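Local coordinates for membrane-associated protein VP24 (Marburg virus - Musoke, Kenya, 1980, PDB 4OR8) that may act as a minor matrix protein that interacts with the nucleoprotein and takes part in nucleocapsid assembly and virion budding, at residues S91-N96 and V233-V238; A115-E120 and M135-L140. One frame throughout, in Å; residues are numbered along the deposited sequence.

Interaction 1 of 2, residues S91-N96 and V233-V238; sequences SHLFKN and VVFGLV
Leu93 lies over one face of the Phe235 ring: its CB is 4.1 Å from the ring centroid and only 15° off the normal, a CH-pi contact displaced toward the rim. Phe235 carries its CG between the backbone N and the carbonyl carbon (chi1 70°), which holds the ring out from the strand against the short helix. From CB the leucine continues along the same ring, with Leu93 CD2 reaching Phe235 CD1 at 3.7 Å. The same methyl also meets Val233 CG1, likewise at 3.7 Å, so one branch of Leu93 bridges two strand residues whose side chains both project toward the helix. Phe94 starts out pointing away from the strand, but its ring swings back. The two rings form an offset edge-to-face pair, with centroids 5.6 Å apart and planes at 83°, and the edge of Phe235 is turned toward the face of Phe94. Their closest atoms are Phe94 CE1 and Phe235 CE2, at 3.9 Å.

No hydrogen bond crosses this contact; the backbone oxygen of Leu93 is instead bonded to Ser99 OG. Leu71 of helix 68-73 touches both phenylalanines and extends the apolar cluster. The geometry is that of helix-on-sheet packing: the short helix 91-94 packs on strand 228-239 of the mixed sheet at Val233 and Phe235, through Leu93 and the Phe94-Phe235 pair.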
ATOM      1  N   SER B  91     -18.494   5.940  10.218  1.00 27.97           N
ATOM      2  CA  SER B  91     -19.259   7.103  10.658  1.00 30.04           C
ATOM      3  C   SER B  91     -18.592   7.843  11.813  1.00 26.77           C
ATOM      4  O   SER B  91     -18.465   9.066  11.791  1.00 22.29           O
ATOM      5  CB  SER B  91     -20.669   6.678  11.075  1.00 29.21           C
ATOM      6  OG  SER B  91     -21.340   6.026  10.013  1.00 41.40           O
ATOM      7  N   HIS B  92     -18.168   7.087  12.819  1.00 27.23           N
ATOM      8  CA  HIS B  92     -17.546   7.647  14.015  0.64 32.20           C
ATOM      9  C   HIS B  92     -16.260   8.402  13.691  1.00 39.27           C
ATOM     10  O   HIS B  92     -15.796   9.225  14.479  1.00 37.45           O
ATOM     11  CB  HIS B  92     -17.242   6.526  15.003  0.64 34.41           C
ATOM     12  CG  HIS B  92     -16.607   5.331  14.368  0.64 35.44           C
ATOM     13  ND1 HIS B  92     -17.331   4.387  13.672  0.64 29.06           N
ATOM     14  CD2 HIS B  92     -15.314   4.935  14.306  0.64 40.78           C
ATOM     15  CE1 HIS B  92     -16.511   3.457  13.215  0.64 43.22           C
ATOM     16  NE2 HIS B  92     -15.282   3.765  13.587  0.64 40.63           N
ATOM     17  N   LEU B  93     -15.683   8.106  12.529  1.00 37.12           N
ATOM     18  CA  LEU B  93     -14.454   8.760  12.100  1.00 24.79           C
ATOM     19  C   LEU B  93     -14.713   9.941  11.163  1.00 29.26           C
ATOM     20  O   LEU B  93     -14.180  11.032  11.369  1.00 38.89           O
ATOM     21  CB  LEU B  93     -13.518   7.754  11.428  1.00 30.77           C
ATOM     22  CG  LEU B  93     -13.090   6.554  12.275  1.00 34.03           C
ATOM     23  CD1 LEU B  93     -12.052   5.719  11.549  1.00 29.21           C
ATOM     24  CD2 LEU B  93     -12.564   7.009  13.623  1.00 34.57           C
ATOM     25  N   PHE B  94     -15.533   9.727  10.139  1.00 20.90           N
ATOM     26  CA  PHE B  94     -15.723  10.734   9.098  1.00 23.37           C
ATOM     27  C   PHE B  94     -16.973  11.592   9.274  1.00 25.59           C
ATOM     28  O   PHE B  94     -16.983  12.766   8.909  1.00 28.09           O
ATOM     29  CB  PHE B  94     -15.735  10.079   7.717  1.00 23.83           C
ATOM     30  CG  PHE B  94     -14.459   9.374   7.375  1.00 28.76           C
ATOM     31  CD1 PHE B  94     -13.267  10.075   7.293  1.00 23.89           C
ATOM     32  CD2 PHE B  94     -14.448   8.010   7.131  1.00 20.53           C
ATOM     33  CE1 PHE B  94     -12.089   9.432   6.979  1.00 13.54           C
ATOM     34  CE2 PHE B  94     -13.274   7.362   6.815  1.00 20.57           C
ATOM     35  CZ  PHE B  94     -12.091   8.076   6.739  1.00 17.05           C
ATOM     36  N   LYS B  95     -18.029  11.000   9.817  1.00 25.53           N
ATOM     37  CA  LYS B  95     -19.267  11.735  10.042  1.00 28.34           C
ATOM     38  C   LYS B  95     -19.385  12.167  11.505  1.00 33.78           C
ATOM     39  O   LYS B  95     -20.482  12.344  12.035  1.00 35.26           O
ATOM     40  CB  LYS B  95     -20.468  10.901   9.598  1.00 28.97           C
ATOM     41  CG  LYS B  95     -20.388  10.494   8.137  1.00 26.32           C
ATOM     42  CD  LYS B  95     -21.495   9.533   7.754  1.00 28.93           C
ATOM     43  CE  LYS B  95     -22.844  10.205   7.811  1.00 21.27           C
ATOM     44  NZ  LYS B  95     -23.893   9.337   7.224  1.00 33.06           N
ATOM     45  N   ASN B  96     -18.231  12.323  12.145  1.00 27.04           N
ATOM     46  CA  ASN B  96     -18.138  12.890  13.479  1.00 23.60           C
ATOM     47  C   ASN B  96     -17.062  13.964  13.478  1.00 27.16           C
ATOM     48  O   ASN B  96     -15.875  13.652  13.415  1.00 36.08           O
ATOM     49  CB  ASN B  96     -17.798  11.809  14.503  1.00 33.97           C
ATOM     50  CG  ASN B  96     -17.465  12.382  15.870  1.00 39.36           C
ATOM     51  OD1 ASN B  96     -17.941  13.456  16.240  1.00 42.53           O
ATOM     52  ND2 ASN B  96     -16.637  11.668  16.625  1.00 34.38           N
ATOM     53  N   VAL B 233     -11.729  10.607  20.111  1.00 27.39           N
ATOM     54  CA  VAL B 233     -11.447   9.695  19.008  1.00 25.14           C
ATOM     55  C   VAL B 233     -10.398  10.267  18.062  1.00 26.91           C
ATOM     56  O   VAL B 233     -10.578  11.346  17.499  1.00 32.81           O
ATOM     57  CB  VAL B 233     -12.720   9.364  18.205  1.00 25.71           C
ATOM     58  CG1 VAL B 233     -12.367   8.588  16.950  1.00 21.21           C
ATOM     59  CG2 VAL B 233     -13.704   8.580  19.062  1.00 38.13           C
ATOM     60  N   VAL B 234      -9.297   9.543  17.897  1.00 26.18           N
ATOM     61  CA  VAL B 234      -8.276   9.923  16.933  1.00 21.81           C
ATOM     62  C   VAL B 234      -8.067   8.780  15.959  1.00 22.15           C
ATOM     63  O   VAL B 234      -8.366   7.629  16.272  1.00 32.36           O
ATOM     64  CB  VAL B 234      -6.930  10.262  17.609  1.00 22.13           C
ATOM     65  CG1 VAL B 234      -7.088  11.448  18.543  1.00 31.71           C
ATOM     66  CG2 VAL B 234      -6.385   9.056  18.356  1.00 18.82           C
ATOM     67  N   PHE B 235      -7.562   9.098  14.773  1.00 19.73           N
ATOM     68  CA  PHE B 235      -7.263   8.071  13.786  1.00 17.43           C
ATOM     69  C   PHE B 235      -6.259   8.554  12.752  1.00 23.87           C
ATOM     70  O   PHE B 235      -6.184   9.744  12.449  1.00 23.19           O
ATOM     71  CB  PHE B 235      -8.539   7.570  13.104  1.00 23.46           C
ATOM     72  CG  PHE B 235      -9.176   8.571  12.185  1.00 27.81           C
ATOM     73  CD1 PHE B 235     -10.010   9.558  12.684  1.00 20.11           C
ATOM     74  CD2 PHE B 235      -8.955   8.516  10.817  1.00 25.74           C
ATOM     75  CE1 PHE B 235     -10.602  10.477  11.839  1.00 25.33           C
ATOM     76  CE2 PHE B 235      -9.545   9.436   9.964  1.00 19.71           C
ATOM     77  CZ  PHE B 235     -10.370  10.415  10.478  1.00 20.29           C
ATOM     78  N   GLY B 236      -5.484   7.615  12.221  1.00 22.74           N
ATOM     79  CA  GLY B 236      -4.516   7.915  11.187  1.00 16.05           C
ATOM     80  C   GLY B 236      -4.417   6.759  10.215  1.00 21.11           C
ATOM     81  O   GLY B 236      -5.049   5.723  10.408  1.00 20.65           O
ATOM     82  N   LEU B 237      -3.618   6.933   9.169  1.00 26.41           N
ATOM     83  CA  LEU B 237      -3.481   5.912   8.145  1.00 20.81           C
ATOM     84  C   LEU B 237      -2.019   5.558   7.922  1.00 22.16           C
ATOM     85  O   LEU B 237      -1.223   6.406   7.518  1.00 28.65           O
ATOM     86  CB  LEU B 237      -4.106   6.394   6.836  1.00 27.82           C
ATOM     87  CG  LEU B 237      -4.037   5.447   5.639  1.00 30.25           C
ATOM     88  CD1 LEU B 237      -4.785   4.161   5.938  1.00 30.01           C
ATOM     89  CD2 LEU B 237      -4.596   6.115   4.393  1.00 35.67           C
ATOM     90  N   VAL B 238      -1.665   4.307   8.197  1.00 16.11           N
ATOM     91  CA  VAL B 238      -0.318   3.830   7.917  1.00 18.70           C
ATOM     92  C   VAL B 238      -0.288   3.121   6.568  1.00 19.29           C
ATOM     93  O   VAL B 238      -0.987   2.130   6.364  1.00 18.62           O
ATOM     94  CB  VAL B 238       0.210   2.890   9.016  1.00 17.32           C
ATOM     95  CG1 VAL B 238       1.583   2.365   8.638  1.00  9.01           C
ATOM     96  CG2 VAL B 238       0.274   3.612  10.354  1.00 12.26           C
TER

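Interaction 2 of 2, residues A115-E120 and M135-L140; sequences ALKDQE and MLSEWL
Ser137 and Lys117 meet because of their torsions: Ser137 holds OG anti to its backbone N (chi1 -176°), while Lys117 has its CG beside its own backbone N (chi1 -60°), which sets that methylene next to the serine hydroxyl. The bend at chi2 (-58°) then brings Lys117 CD to 3.7 Å from Ser137 CB. It is thus the aliphatic part of the lysine, not its ammonium group, that makes the contact. The hydroxyl is engaged elsewhere, since Ser137 OG donates a hydrogen bond to the carbonyl oxygen of Gly113, in the helix that precedes the turn.

The apolar half of the contact belongs to Leu116, which leaves the backbone toward the helix. Its CD2 is the methyl that touches. Leu116 CD2 is 3.7 Å from Leu136 CB and the same distance from Leu140 CD1, so it bears on side chains one helical turn apart. Between them it comes down near the helix backbone, 3.7 Å from Ser137 N. Lower on the side chain, Leu116 CB faces Ser137 CB at 4.0 Å, in agreement with the backbone register, where the CA atoms of Leu116 and Ser137 are 5.8 Å apart. Val133, on the same helix, also touches Leu116.

No hydrogen bond runs between the two segments. A type I beta turn from Ala115 to Asp118, closed by Asp118 N bonding to Ala115 O at 3.0 Å, puts Leu116 toward the helix, while Lys117, next in the turn, reaches Ser137 with CG and CD. This is buried packing in the helical part of VP24: the turn following helix 104-115 folds onto the middle and later turns of helix 127-142, the next helix in the chain.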
ATOM      1  N   ALA B 115       1.865  -3.935  18.954  1.00 19.70           N
ATOM      2  CA  ALA B 115       2.716  -5.070  18.596  1.00 17.65           C
ATOM      3  C   ALA B 115       3.523  -5.565  19.790  1.00 28.56           C
ATOM      4  O   ALA B 115       3.709  -6.768  19.971  1.00 30.76           O
ATOM      5  CB  ALA B 115       3.643  -4.694  17.461  1.00 15.46           C
ATOM      6  N   LEU B 116       3.999  -4.634  20.608  1.00 24.75           N
ATOM      7  CA  LEU B 116       4.760  -4.993  21.801  1.00 21.73           C
ATOM      8  C   LEU B 116       3.937  -5.787  22.813  1.00 28.11           C
ATOM      9  O   LEU B 116       4.498  -6.423  23.708  1.00 34.52           O
ATOM     10  CB  LEU B 116       5.340  -3.747  22.476  1.00 21.50           C
ATOM     11  CG  LEU B 116       6.756  -3.298  22.110  1.00 19.84           C
ATOM     12  CD1 LEU B 116       6.919  -3.137  20.611  1.00 19.56           C
ATOM     13  CD2 LEU B 116       7.081  -1.997  22.821  1.00 21.36           C
ATOM     14  N   LYS B 117       2.614  -5.747  22.686  1.00 26.32           N
ATOM     15  CA  LYS B 117       1.764  -6.488  23.613  1.00 30.76           C
ATOM     16  C   LYS B 117       1.246  -7.781  22.991  1.00 30.15           C
ATOM     17  O   LYS B 117       0.399  -8.445  23.579  1.00 33.31           O
ATOM     18  CB  LYS B 117       0.595  -5.638  24.130  1.00 31.83           C
ATOM     19  CG  LYS B 117       1.016  -4.381  24.885  1.00 43.93           C
ATOM     20  CD  LYS B 117       1.894  -4.699  26.090  1.00 52.37           C
ATOM     21  CE  LYS B 117       1.115  -5.461  27.154  1.00 66.72           C
ATOM     22  NZ  LYS B 117       1.970  -5.822  28.320  1.00 65.61           N
ATOM     23  N   ASP B 118       1.768  -8.144  21.818  1.00 33.13           N
ATOM     24  CA  ASP B 118       1.371  -9.387  21.147  1.00 27.48           C
ATOM     25  C   ASP B 118       1.642 -10.602  22.037  1.00 37.65           C
ATOM     26  O   ASP B 118       2.725 -10.736  22.605  1.00 41.36           O
ATOM     27  CB  ASP B 118       2.085  -9.548  19.796  1.00 33.45           C
ATOM     28  CG  ASP B 118       1.421 -10.596  18.901  1.00 44.93           C
ATOM     29  OD1 ASP B 118       0.210 -10.457  18.618  1.00 57.32           O
ATOM     30  OD2 ASP B 118       2.098 -11.561  18.482  1.00 46.83           O
ATOM     31  N   GLN B 119       0.653 -11.485  22.152  1.00 47.02           N
ATOM     32  CA  GLN B 119       0.743 -12.652  23.031  1.00 46.61           C
ATOM     33  C   GLN B 119       1.840 -13.634  22.619  1.00 36.43           C
ATOM     34  O   GLN B 119       2.392 -14.356  23.450  1.00 32.45           O
ATOM     35  CB  GLN B 119      -0.607 -13.380  23.111  1.00 57.22           C
ATOM     36  CG  GLN B 119      -1.105 -13.963  21.784  1.00 64.71           C
ATOM     37  CD  GLN B 119      -1.683 -12.910  20.843  1.00 73.91           C
ATOM     38  OE1 GLN B 119      -2.198 -11.879  21.284  1.00 54.36           O
ATOM     39  NE2 GLN B 119      -1.597 -13.169  19.542  1.00 50.92           N
ATOM     40  N   GLU B 120       2.151 -13.655  21.330  1.00 41.44           N
ATOM     41  CA  GLU B 120       3.140 -14.579  20.803  1.00 37.86           C
ATOM     42  C   GLU B 120       4.544 -14.068  21.098  1.00 42.43           C
ATOM     43  O   GLU B 120       5.502 -14.838  21.131  1.00 39.29           O
ATOM     44  CB  GLU B 120       2.942 -14.755  19.298  1.00 38.53           C
ATOM     45  CG  GLU B 120       3.638 -15.969  18.712  1.00 48.41           C
ATOM     46  CD  GLU B 120       3.184 -16.262  17.296  1.00 66.85           C
ATOM     47  OE1 GLU B 120       2.386 -15.466  16.755  1.00 54.82           O
ATOM     48  OE2 GLU B 120       3.621 -17.286  16.728  1.00 66.58           O
ATOM     49  N   MET B 135       6.548  -1.197  29.862  1.00 26.78           N
ATOM     50  CA  MET B 135       6.849   0.223  29.980  1.00 20.63           C
ATOM     51  C   MET B 135       7.013   0.858  28.604  1.00 22.16           C
ATOM     52  O   MET B 135       6.490   1.943  28.354  1.00 24.00           O
ATOM     53  CB  MET B 135       8.114   0.443  30.815  1.00 32.21           C
ATOM     54  CG  MET B 135       7.908   0.302  32.314  1.00 37.72           C
ATOM     55  SD  MET B 135       9.419   0.580  33.263  1.00 58.09           S
ATOM     56  CE  MET B 135      10.245  -0.997  33.084  1.00 35.34           C
ATOM     57  N   LEU B 136       7.740   0.177  27.719  1.00 20.98           N
ATOM     58  CA  LEU B 136       7.943   0.661  26.354  1.00 19.02           C
ATOM     59  C   LEU B 136       6.615   0.808  25.634  1.00 15.12           C
ATOM     60  O   LEU B 136       6.360   1.812  24.972  1.00 16.95           O
ATOM     61  CB  LEU B 136       8.848  -0.291  25.570  1.00 16.18           C
ATOM     62  CG  LEU B 136      10.314  -0.349  25.997  1.00 28.20           C
ATOM     63  CD1 LEU B 136      11.080  -1.375  25.171  1.00 23.78           C
ATOM     64  CD2 LEU B 136      10.959   1.021  25.884  1.00 21.78           C
ATOM     65  N   SER B 137       5.771  -0.204  25.777  1.00 19.48           N
ATOM     66  CA  SER B 137       4.471  -0.213  25.125  1.00 21.27           C
ATOM     67  C   SER B 137       3.618   0.976  25.556  1.00 24.72           C
ATOM     68  O   SER B 137       3.000   1.634  24.720  1.00 23.31           O
ATOM     69  CB  SER B 137       3.739  -1.523  25.409  1.00 14.15           C
ATOM     70  OG  SER B 137       2.510  -1.567  24.710  1.00 27.11           O
ATOM     71  N   GLU B 138       3.588   1.245  26.860  1.00 20.30           N
ATOM     72  CA  GLU B 138       2.826   2.373  27.385  1.00 20.70           C
ATOM     73  C   GLU B 138       3.385   3.688  26.865  1.00 22.92           C
ATOM     74  O   GLU B 138       2.634   4.611  26.553  1.00 26.69           O
ATOM     75  CB  GLU B 138       2.823   2.372  28.915  1.00 19.43           C
ATOM     76  CG  GLU B 138       1.897   1.340  29.536  1.00 36.84           C
ATOM     77  CD  GLU B 138       1.848   1.425  31.055  1.00 59.52           C
ATOM     78  OE1 GLU B 138       2.704   2.118  31.648  1.00 52.22           O
ATOM     79  OE2 GLU B 138       0.951   0.794  31.654  1.00 60.78           O
ATOM     80  N   TRP B 139       4.707   3.759  26.772  1.00 17.26           N
ATOM     81  CA  TRP B 139       5.386   4.946  26.271  1.00 21.88           C
ATOM     82  C   TRP B 139       5.022   5.232  24.816  1.00 29.52           C
ATOM     83  O   TRP B 139       4.846   6.387  24.425  1.00 32.30           O
ATOM     84  CB  TRP B 139       6.902   4.793  26.426  1.00 23.00           C
ATOM     85  CG  TRP B 139       7.695   5.739  25.588  1.00 24.96           C
ATOM     86  CD1 TRP B 139       7.686   7.100  25.658  1.00 27.00           C
ATOM     87  CD2 TRP B 139       8.630   5.396  24.559  1.00 20.39           C
ATOM     88  NE1 TRP B 139       8.552   7.627  24.730  1.00 28.13           N
ATOM     89  CE2 TRP B 139       9.144   6.600  24.042  1.00 22.87           C
ATOM     90  CE3 TRP B 139       9.078   4.186  24.021  1.00 22.01           C
ATOM     91  CZ2 TRP B 139      10.083   6.633  23.015  1.00 25.73           C
ATOM     92  CZ3 TRP B 139      10.016   4.219  23.002  1.00 22.56           C
ATOM     93  CH2 TRP B 139      10.506   5.434  22.510  1.00 28.71           C
ATOM     94  N   LEU B 140       4.901   4.178  24.017  1.00 20.43           N
ATOM     95  CA  LEU B 140       4.566   4.341  22.608  1.00 20.30           C
ATOM     96  C   LEU B 140       3.099   4.714  22.407  1.00 26.21           C
ATOM     97  O   LEU B 140       2.768   5.485  21.507  1.00 29.90           O
ATOM     98  CB  LEU B 140       4.909   3.074  21.826  1.00 22.17           C
ATOM     99  CG  LEU B 140       6.401   2.761  21.703  1.00 22.08           C
ATOM    100  CD1 LEU B 140       6.614   1.330  21.249  1.00 20.20           C
ATOM    101  CD2 LEU B 140       7.061   3.733  20.742  1.00 26.46           C
TER

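In the fold
After the small antiparallel sheet (44-64) and helices 68-73 and 84-89, the chain reaches helix 91-94, the first side of interaction 1, then strand 100-101, helix 104-115 and the turn at 115-120. Interaction 2 closes soon afterwards, with 14 residues between its segments; it is a local tie between helix 127-142 and the connection leading into it. Interaction 1 closes much later, after 136 intervening residues, when strand 228-239 arrives beside helix 91-94 and pairs in parallel with strand 100-101. Interaction 2 is therefore nested inside the loop that interaction 1 closes. Their centres are 23 Å apart and their nearest atoms about 10 Å, without touching: one joins helix to mixed sheet, the other helix to connection.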